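Hypothetical protein, GDSL-like Lipase/Acylhydrolase family protein (Bacteroides uniformis, PDB 4M8K) is an uncharacterised member of the GDSL-like lipase/acylhydrolase family that probably hydrolyses ester bonds of lipids or other acylated substrates. Local coordinates at residues V37-N42 against R78-S83; V87-Y92 against S101-I106. All blocks are in the same frame, centred on the assembly; numbering follows the deposited sequence.

How the contacts relate
Contact 1 lies on strand 75-81, the outermost strand on its side of the five-stranded parallel sheet, and contact 2 within the connection that follows it. Contact 1 sets the loop after strand 22-27 against that strand and is partly buried, with Pro39 at the surface; contact 2 is buried and joins two pieces of the loop running to strand 114-118. The chemistry differs accordingly. Contact 1 relies on backbone and asparagine amides with two bridging waters, whereas contact 2 has one histidine-serine hydrogen bond amid apolar packing. Their centres lie about 14 Å apart, and Arg105 of 101-106 links them, its NH2 2.8 Å from Asn80 O in a probable hydrogen bond.

Contact 1 of 2, residues V37-N42 against R78-S83; sequences VSPAAN and RNNSYS
The side-chain amide of Asn42 reaches across to Asn80 and Ser81 of segment 78-83 and uses its ND2 twice, donating to Asn80 OD1 at 3.0 Å and to Ser81 O at 3.1 Å. Asn80 OD1 lies in the amide plane of Asn42, whereas Ser81 O is tilted from it. The two asparagine side chains meet at about a right angle, with their amide planes turned 38° apart. Asn80 points CG anti to its backbone N (chi1 -163°), which brings OD1 up to Asn42, while its ND2 is held by Asn108 O. The other branch of the Asn42 amide approaches Tyr82, with OD1 3.4 Å from CD2 of the ring and the amide inclined 44° to the ring plane; Asn42 CA sits over one face of that ring.

The segment carrying Asn42 belongs to the loop after strand 22-27 and folds into a type I turn from Pro39 to Asn42, closed by Asn42 N to Pro39 O. This loop lies along strand 75-81, an outer strand of the parallel sheet in this GDSL-family fold. Ser38 N donates to Asn79 O at 2.9 Å, and the same carbonyl receives a CA-H...O contact from Val37. Val37 CG1 rests 3.6 Å from Ser81 O. Waters extend the seam: one links Ser38 O to Arg78 NH1, approaching in the guanidinium plane, and another joins Asn79 N to Ser38 OG in one of the two modelled positions of that serine. The Arg78 chain packs its CD 4.0 Å from Ser38 CB, and NH1 also bonds Asn108 OD1.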
ATOM      1  N   VAL A  37       9.204  -7.540  -6.627  1.00 22.51           N
ATOM      2  CA  VAL A  37       9.263  -6.470  -5.602  1.00 20.39           C
ATOM      3  C   VAL A  37      10.659  -5.925  -5.505  1.00 20.06           C
ATOM      4  O   VAL A  37      11.618  -6.617  -5.820  1.00 20.81           O
ATOM      5  CB  VAL A  37       8.803  -7.017  -4.229  1.00 18.23           C
ATOM      6  CG1 VAL A  37       7.335  -7.370  -4.288  1.00 20.35           C
ATOM      7  CG2 VAL A  37       9.617  -8.249  -3.803  1.00 18.69           C
ATOM      8  N   SER A  38      10.808  -4.693  -4.993  1.00 21.55           N
ATOM      9  CA  SER A  38      12.109  -4.125  -4.742  0.50 22.95           C
ATOM     10  C   SER A  38      12.088  -3.427  -3.396  1.00 22.03           C
ATOM     11  O   SER A  38      11.207  -2.586  -3.175  1.00 21.45           O
ATOM     12  CB  SER A  38      12.444  -3.124  -5.822  0.50 25.75           C
ATOM     13  OG  SER A  38      12.272  -3.707  -7.081  0.50 25.76           O
ATOM     14  N   PRO A  39      13.037  -3.741  -2.525  1.00 20.87           N
ATOM     15  CA  PRO A  39      14.129  -4.727  -2.646  1.00 22.80           C
ATOM     16  C   PRO A  39      13.644  -6.164  -2.913  1.00 21.00           C
ATOM     17  O   PRO A  39      12.583  -6.584  -2.467  1.00 22.33           O
ATOM     18  CB  PRO A  39      14.820  -4.660  -1.289  1.00 22.17           C
ATOM     19  CG  PRO A  39      14.484  -3.290  -0.735  1.00 18.21           C
ATOM     20  CD  PRO A  39      13.129  -2.970  -1.269  1.00 18.53           C
ATOM     21  N   ALA A  40      14.441  -6.901  -3.651  1.00 22.82           N
ATOM     22  CA  ALA A  40      14.120  -8.295  -3.982  1.00 22.59           C
ATOM     23  C   ALA A  40      13.931  -9.153  -2.742  1.00 23.91           C
ATOM     24  O   ALA A  40      13.133 -10.086  -2.759  1.00 28.68           O
ATOM     25  CB  ALA A  40      15.206  -8.898  -4.869  1.00 25.96           C
ATOM     26  N   ALA A  41      14.651  -8.843  -1.669  1.00 24.18           N
ATOM     27  CA  ALA A  41      14.520  -9.598  -0.433  1.00 28.87           C
ATOM     28  C   ALA A  41      13.208  -9.357   0.360  1.00 24.39           C
ATOM     29  O   ALA A  41      12.918 -10.111   1.287  1.00 24.61           O
ATOM     30  CB  ALA A  41      15.737  -9.333   0.461  1.00 31.95           C
ATOM     31  N   ASN A  42      12.402  -8.356  -0.010  1.00 21.72           N
ATOM     32  CA  ASN A  42      11.106  -8.211   0.584  1.00 19.36           C
ATOM     33  C   ASN A  42      10.302  -9.515   0.540  1.00 21.00           C
ATOM     34  O   ASN A  42      10.184 -10.135  -0.514  1.00 22.08           O
ATOM     35  CB  ASN A  42      10.287  -7.094  -0.132  1.00 18.72           C
ATOM     36  CG  ASN A  42      10.753  -5.701   0.221  1.00 18.97           C
ATOM     37  OD1 ASN A  42      11.765  -5.505   0.906  1.00 20.41           O
ATOM     38  ND2 ASN A  42       9.990  -4.704  -0.223  1.00 20.12           N
ATOM     39  N   ARG A  78       8.682   1.399  -8.964  1.00 21.94           N
ATOM     40  CA  ARG A  78       9.121   0.468  -7.948  1.00 19.06           C
ATOM     41  C   ARG A  78       7.910  -0.118  -7.280  1.00 20.47           C
ATOM     42  O   ARG A  78       7.032   0.607  -6.877  1.00 20.60           O
ATOM     43  CB  ARG A  78       9.975   1.129  -6.859  1.00 21.05           C
ATOM     44  CG  ARG A  78      11.368   1.548  -7.304  1.00 22.71           C
ATOM     45  CD  ARG A  78      12.254   0.368  -7.772  1.00 21.56           C
ATOM     46  NE  ARG A  78      13.607   0.900  -7.945  1.00 28.81           N
ATOM     47  CZ  ARG A  78      14.480   1.113  -6.946  1.00 34.31           C
ATOM     48  NH1 ARG A  78      14.208   0.783  -5.682  1.00 34.34           N
ATOM     49  NH2 ARG A  78      15.662   1.645  -7.232  1.00 35.73           N
ATOM     50  N   ASN A  79       7.920  -1.438  -7.116  1.00 17.46           N
ATOM     51  CA  ASN A  79       6.970  -2.121  -6.238  1.00 18.55           C
ATOM     52  C   ASN A  79       7.631  -2.521  -4.896  1.00 17.68           C
ATOM     53  O   ASN A  79       8.143  -3.650  -4.739  1.00 18.64           O
ATOM     54  CB  ASN A  79       6.363  -3.335  -6.935  1.00 18.90           C
ATOM     55  CG  ASN A  79       5.234  -3.945  -6.121  1.00 21.92           C
ATOM     56  OD1 ASN A  79       4.869  -3.409  -5.087  1.00 19.73           O
ATOM     57  ND2 ASN A  79       4.776  -5.136  -6.522  1.00 20.11           N
ATOM     58  N   ASN A  80       7.626  -1.571  -3.979  1.00 17.73           N
ATOM     59  CA  ASN A  80       8.129  -1.812  -2.628  1.00 19.39           C
ATOM     60  C   ASN A  80       7.021  -2.338  -1.740  1.00 19.15           C
ATOM     61  O   ASN A  80       6.405  -1.603  -0.977  1.00 16.40           O
ATOM     62  CB  ASN A  80       8.737  -0.541  -2.037  1.00 20.12           C
ATOM     63  CG  ASN A  80       9.618  -0.824  -0.845  1.00 19.51           C
ATOM     64  OD1 ASN A  80       9.400  -1.800  -0.111  1.00 22.38           O
ATOM     65  ND2 ASN A  80      10.615   0.018  -0.638  1.00 23.11           N
ATOM     66  N   SER A  81       6.784  -3.634  -1.852  1.00 17.56           N
ATOM     67  CA  SER A  81       5.757  -4.324  -1.108  1.00 17.45           C
ATOM     68  C   SER A  81       6.390  -5.486  -0.375  1.00 16.69           C
ATOM     69  O   SER A  81       7.318  -6.106  -0.864  1.00 21.52           O
ATOM     70  CB  SER A  81       4.586  -4.765  -2.005  1.00 20.71           C
ATOM     71  OG  SER A  81       3.905  -3.645  -2.624  1.00 18.31           O
ATOM     72  N   TYR A  82       5.851  -5.755   0.822  1.00 17.85           N
ATOM     73  CA  TYR A  82       6.473  -6.581   1.840  1.00 18.87           C
ATOM     74  C   TYR A  82       5.390  -7.255   2.678  1.00 18.93           C
ATOM     75  O   TYR A  82       4.667  -6.607   3.446  1.00 16.55           O
ATOM     76  CB  TYR A  82       7.366  -5.711   2.707  1.00 17.26           C
ATOM     77  CG  TYR A  82       8.395  -6.414   3.609  1.00 16.42           C
ATOM     78  CD1 TYR A  82       8.060  -7.479   4.449  1.00 20.67           C
ATOM     79  CD2 TYR A  82       9.715  -5.969   3.640  1.00 22.45           C
ATOM     80  CE1 TYR A  82       9.018  -8.099   5.261  1.00 24.25           C
ATOM     81  CE2 TYR A  82      10.670  -6.582   4.439  1.00 22.85           C
ATOM     82  CZ  TYR A  82      10.305  -7.636   5.266  1.00 25.03           C
ATOM     83  OH  TYR A  82      11.255  -8.207   6.088  1.00 33.57           O
ATOM     84  N   SER A  83       5.348  -8.584   2.583  1.00 21.84           N
ATOM     85  CA  SER A  83       4.333  -9.412   3.255  0.67 19.29           C
ATOM     86  C   SER A  83       4.316  -9.247   4.747  1.00 21.15           C
ATOM     87  O   SER A  83       5.338  -9.317   5.399  1.00 20.20           O
ATOM     88  CB  SER A  83       4.588 -10.898   3.000  0.67 22.25           C
ATOM     89  OG  SER A  83       4.377 -11.191   1.673  0.67 24.63           O
TER
HETATM   90  O   HOH W   1      11.782   0.044  -4.155  1.00 23.98           O
HETATM   91  O   HOH W   2       9.883  -3.244  -8.295  1.00 25.09           O

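Contact 2 of 2, residues V87-Y92 against S101-I106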
ATOM      1  N   VAL A  87       2.082  -0.454   8.783  1.00 16.94           N
ATOM      2  CA  VAL A  87       2.385   0.951   8.683  1.00 17.48           C
ATOM      3  C   VAL A  87       3.219   1.430   9.868  1.00 16.61           C
ATOM      4  O   VAL A  87       4.207   2.143   9.688  1.00 19.21           O
ATOM      5  CB  VAL A  87       1.090   1.756   8.644  1.00 17.60           C
ATOM      6  CG1 VAL A  87       1.362   3.244   8.792  1.00 19.32           C
ATOM      7  CG2 VAL A  87       0.353   1.454   7.348  1.00 18.39           C
ATOM      8  N   CYS A  88       2.790   1.085  11.087  1.00 19.46           N
ATOM      9  CA  CYS A  88       3.469   1.483  12.294  1.00 16.50           C
ATOM     10  C   CYS A  88       4.575   0.455  12.650  1.00 21.12           C
ATOM     11  O   CYS A  88       4.653  -0.641  12.026  1.00 20.94           O
ATOM     12  CB  CYS A  88       2.483   1.686  13.478  1.00 19.06           C
ATOM     13  SG  CYS A  88       1.822   0.172  14.185  1.00 22.23           S
ATOM     14  N   HIS A  89       5.380   0.776  13.673  1.00 20.37           N
ATOM     15  CA  HIS A  89       6.493  -0.119  14.072  1.00 20.81           C
ATOM     16  C   HIS A  89       6.077  -1.316  14.906  1.00 21.34           C
ATOM     17  O   HIS A  89       6.909  -2.153  15.200  1.00 22.41           O
ATOM     18  CB  HIS A  89       7.542   0.641  14.842  1.00 22.30           C
ATOM     19  CG  HIS A  89       8.199   1.742  14.078  1.00 20.95           C
ATOM     20  ND1 HIS A  89       8.677   1.589  12.803  1.00 20.00           N
ATOM     21  CD2 HIS A  89       8.509   3.008  14.449  1.00 23.21           C
ATOM     22  CE1 HIS A  89       9.255   2.703  12.413  1.00 22.95           C
ATOM     23  NE2 HIS A  89       9.189   3.575  13.400  1.00 22.55           N
ATOM     24  N   THR A  90       4.816  -1.414  15.318  1.00 23.69           N
ATOM     25  CA  THR A  90       4.362  -2.585  16.062  1.00 22.42           C
ATOM     26  C   THR A  90       3.900  -3.686  15.132  1.00 21.77           C
ATOM     27  O   THR A  90       2.912  -3.535  14.421  1.00 21.81           O
ATOM     28  CB  THR A  90       3.164  -2.265  16.991  1.00 25.69           C
ATOM     29  OG1 THR A  90       3.481  -1.177  17.872  1.00 24.10           O
ATOM     30  CG2 THR A  90       2.753  -3.511  17.799  1.00 24.32           C
ATOM     31  N   GLY A  91       4.575  -4.816  15.153  1.00 22.29           N
ATOM     32  CA  GLY A  91       4.088  -5.966  14.384  1.00 20.83           C
ATOM     33  C   GLY A  91       3.245  -7.001  15.118  1.00 25.90           C
ATOM     34  O   GLY A  91       2.726  -6.761  16.206  1.00 25.92           O
ATOM     35  N   TYR A  92       3.170  -8.190  14.535  1.00 23.18           N
ATOM     36  CA  TYR A  92       2.458  -9.306  15.117  1.00 25.60           C
ATOM     37  C   TYR A  92       3.111  -9.771  16.406  1.00 30.42           C
ATOM     38  O   TYR A  92       4.344  -9.882  16.465  1.00 26.67           O
ATOM     39  CB  TYR A  92       2.394 -10.484  14.111  1.00 26.59           C
ATOM     40  CG  TYR A  92       1.455 -10.188  12.968  1.00 28.00           C
ATOM     41  CD1 TYR A  92       0.083 -10.410  13.096  1.00 24.76           C
ATOM     42  CD2 TYR A  92       1.911  -9.604  11.791  1.00 26.85           C
ATOM     43  CE1 TYR A  92      -0.816 -10.075  12.078  1.00 23.55           C
ATOM     44  CE2 TYR A  92       1.023  -9.274  10.784  1.00 26.27           C
ATOM     45  CZ  TYR A  92      -0.334  -9.537  10.913  1.00 23.78           C
ATOM     46  OH  TYR A  92      -1.209  -9.218   9.887  1.00 22.12           O
ATOM     47  N   SER A 101       8.621  -1.593   8.504  1.00 19.19           N
ATOM     48  CA  SER A 101       7.363  -0.893   8.497  1.00 17.79           C
ATOM     49  C   SER A 101       7.306   0.061   7.333  1.00 16.86           C
ATOM     50  O   SER A 101       8.364   0.432   6.814  1.00 17.63           O
ATOM     51  CB  SER A 101       7.181  -0.175   9.830  1.00 16.18           C
ATOM     52  OG  SER A 101       8.252   0.692  10.063  1.00 18.16           O
ATOM     53  N   PHE A 102       6.096   0.478   6.924  1.00 15.84           N
ATOM     54  CA  PHE A 102       5.970   1.312   5.711  1.00 17.75           C
ATOM     55  C   PHE A 102       6.847   2.540   5.909  1.00 17.31           C
ATOM     56  O   PHE A 102       7.481   2.999   5.003  1.00 18.20           O
ATOM     57  CB  PHE A 102       4.546   1.772   5.440  1.00 18.41           C
ATOM     58  CG  PHE A 102       3.670   0.751   4.747  1.00 18.92           C
ATOM     59  CD1 PHE A 102       3.752  -0.583   5.022  1.00 18.13           C
ATOM     60  CD2 PHE A 102       2.740   1.174   3.828  1.00 21.59           C
ATOM     61  CE1 PHE A 102       2.969  -1.499   4.340  1.00 20.87           C
ATOM     62  CE2 PHE A 102       1.908   0.286   3.196  1.00 17.89           C
ATOM     63  CZ  PHE A 102       2.028  -1.056   3.443  1.00 17.63           C
ATOM     64  N   ILE A 103       6.846   3.067   7.120  1.00 17.38           N
ATOM     65  CA  ILE A 103       7.490   4.361   7.395  1.00 21.78           C
ATOM     66  C   ILE A 103       9.007   4.304   7.314  1.00 21.74           C
ATOM     67  O   ILE A 103       9.669   5.348   7.207  1.00 23.22           O
ATOM     68  CB  ILE A 103       6.997   4.976   8.716  1.00 23.37           C
ATOM     69  CG1 ILE A 103       7.284   4.067   9.917  1.00 22.09           C
ATOM     70  CG2 ILE A 103       5.507   5.312   8.622  1.00 23.64           C
ATOM     71  CD1 ILE A 103       6.717   4.662  11.196  1.00 21.39           C
ATOM     72  N   THR A 104       9.553   3.110   7.250  1.00 20.23           N
ATOM     73  CA  THR A 104      10.981   2.933   7.071  1.00 19.81           C
ATOM     74  C   THR A 104      11.370   2.729   5.616  1.00 20.54           C
ATOM     75  O   THR A 104      12.544   2.711   5.316  1.00 22.99           O
ATOM     76  CB  THR A 104      11.496   1.728   7.879  1.00 18.17           C
ATOM     77  OG1 THR A 104      11.018   0.511   7.285  1.00 21.89           O
ATOM     78  CG2 THR A 104      11.015   1.810   9.323  1.00 23.97           C
ATOM     79  N   ARG A 105      10.388   2.580   4.719  1.00 19.84           N
ATOM     80  CA  ARG A 105      10.659   2.272   3.311  1.00 18.04           C
ATOM     81  C   ARG A 105      10.376   3.387   2.338  1.00 19.17           C
ATOM     82  O   ARG A 105      10.512   3.228   1.147  1.00 19.24           O
ATOM     83  CB  ARG A 105       9.853   1.043   2.965  1.00 18.72           C
ATOM     84  CG  ARG A 105      10.496  -0.213   3.572  1.00 18.72           C
ATOM     85  CD  ARG A 105       9.500  -1.306   3.918  1.00 21.43           C
ATOM     86  NE  ARG A 105       8.624  -1.579   2.799  1.00 26.64           N
ATOM     87  CZ  ARG A 105       7.371  -1.978   2.876  1.00 22.87           C
ATOM     88  NH1 ARG A 105       6.782  -2.219   4.032  1.00 21.66           N
ATOM     89  NH2 ARG A 105       6.706  -2.129   1.768  1.00 26.91           N
ATOM     90  N   ILE A 106      10.004   4.554   2.883  1.00 16.22           N
ATOM     91  CA  ILE A 106       9.543   5.700   2.104  1.00 19.76           C
ATOM     92  C   ILE A 106      10.589   6.373   1.202  1.00 20.35           C
ATOM     93  O   ILE A 106      10.194   7.053   0.284  1.00 22.12           O
ATOM     94  CB  ILE A 106       8.963   6.798   3.047  1.00 16.88           C
ATOM     95  CG1 ILE A 106       9.967   7.218   4.106  1.00 22.89           C
ATOM     96  CG2 ILE A 106       7.701   6.289   3.734  1.00 22.53           C
ATOM     97  CD1 ILE A 106       9.503   8.456   4.894  1.00 24.19           C
TER
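His89 meets segment 101-106 with its imidazole, whose ND1 shares a 2.9 Å hydrogen bond with Ser101 OG. From CB the side chain sets CG anti to its own carbonyl carbon (chi1 -62°), carrying the ring over to Ser101, Ile103 and Thr104. CG is still 4.2 Å from Ser101 OG, and ND1 makes the bond at the ring edge. CE1, next round the ring, has two further neighbours: Ile103 CD1 3.4 Å away on one face, and Thr104 CG2 at the edge in the ring plane. NE2, the far nitrogen, has Ile103 CD1 at 3.5 Å, and CD2 meets the same methyl at longer range. Ile103 thus makes a CH-pi contact, with CD1 over the ring face and displaced toward the rim. An alanine at His89 would remove this imidazole and is likely to leave Ser101 OG without its nitrogen partner and Ile103 CD1 without the ring face it covers.

Val87 CG2 lies over one face of the Phe102 ring, 4.3 Å from CD2. Val87 O is buried among Ser101 CB, Phe102 N and Ile103 CG2 without a hydrogen-bonding partner. Ser101 O accepts from both Thr104 N and Thr104 OG1, the hydroxyl lying on a lone pair in the carbonyl plane. The Thr104 N bond closes a turn over 101-104, whose Ser101, Ile103 and Thr104 side chains all meet the imidazole.

Both segments belong to the long crossover connection from strand 75-81 to strand 114-118, which packs between the parallel sheet and helix 146-160 in the alpha/beta fold of this GDSL-like family. Phe102 packs on Leu26 of strand 22-27, Ile103 touches Tyr152 and Cys88 touches Ala149 of helix 146-160, and Asp123 of helix 121-126 accepts from the backbone N atoms of Val87 and Cys88.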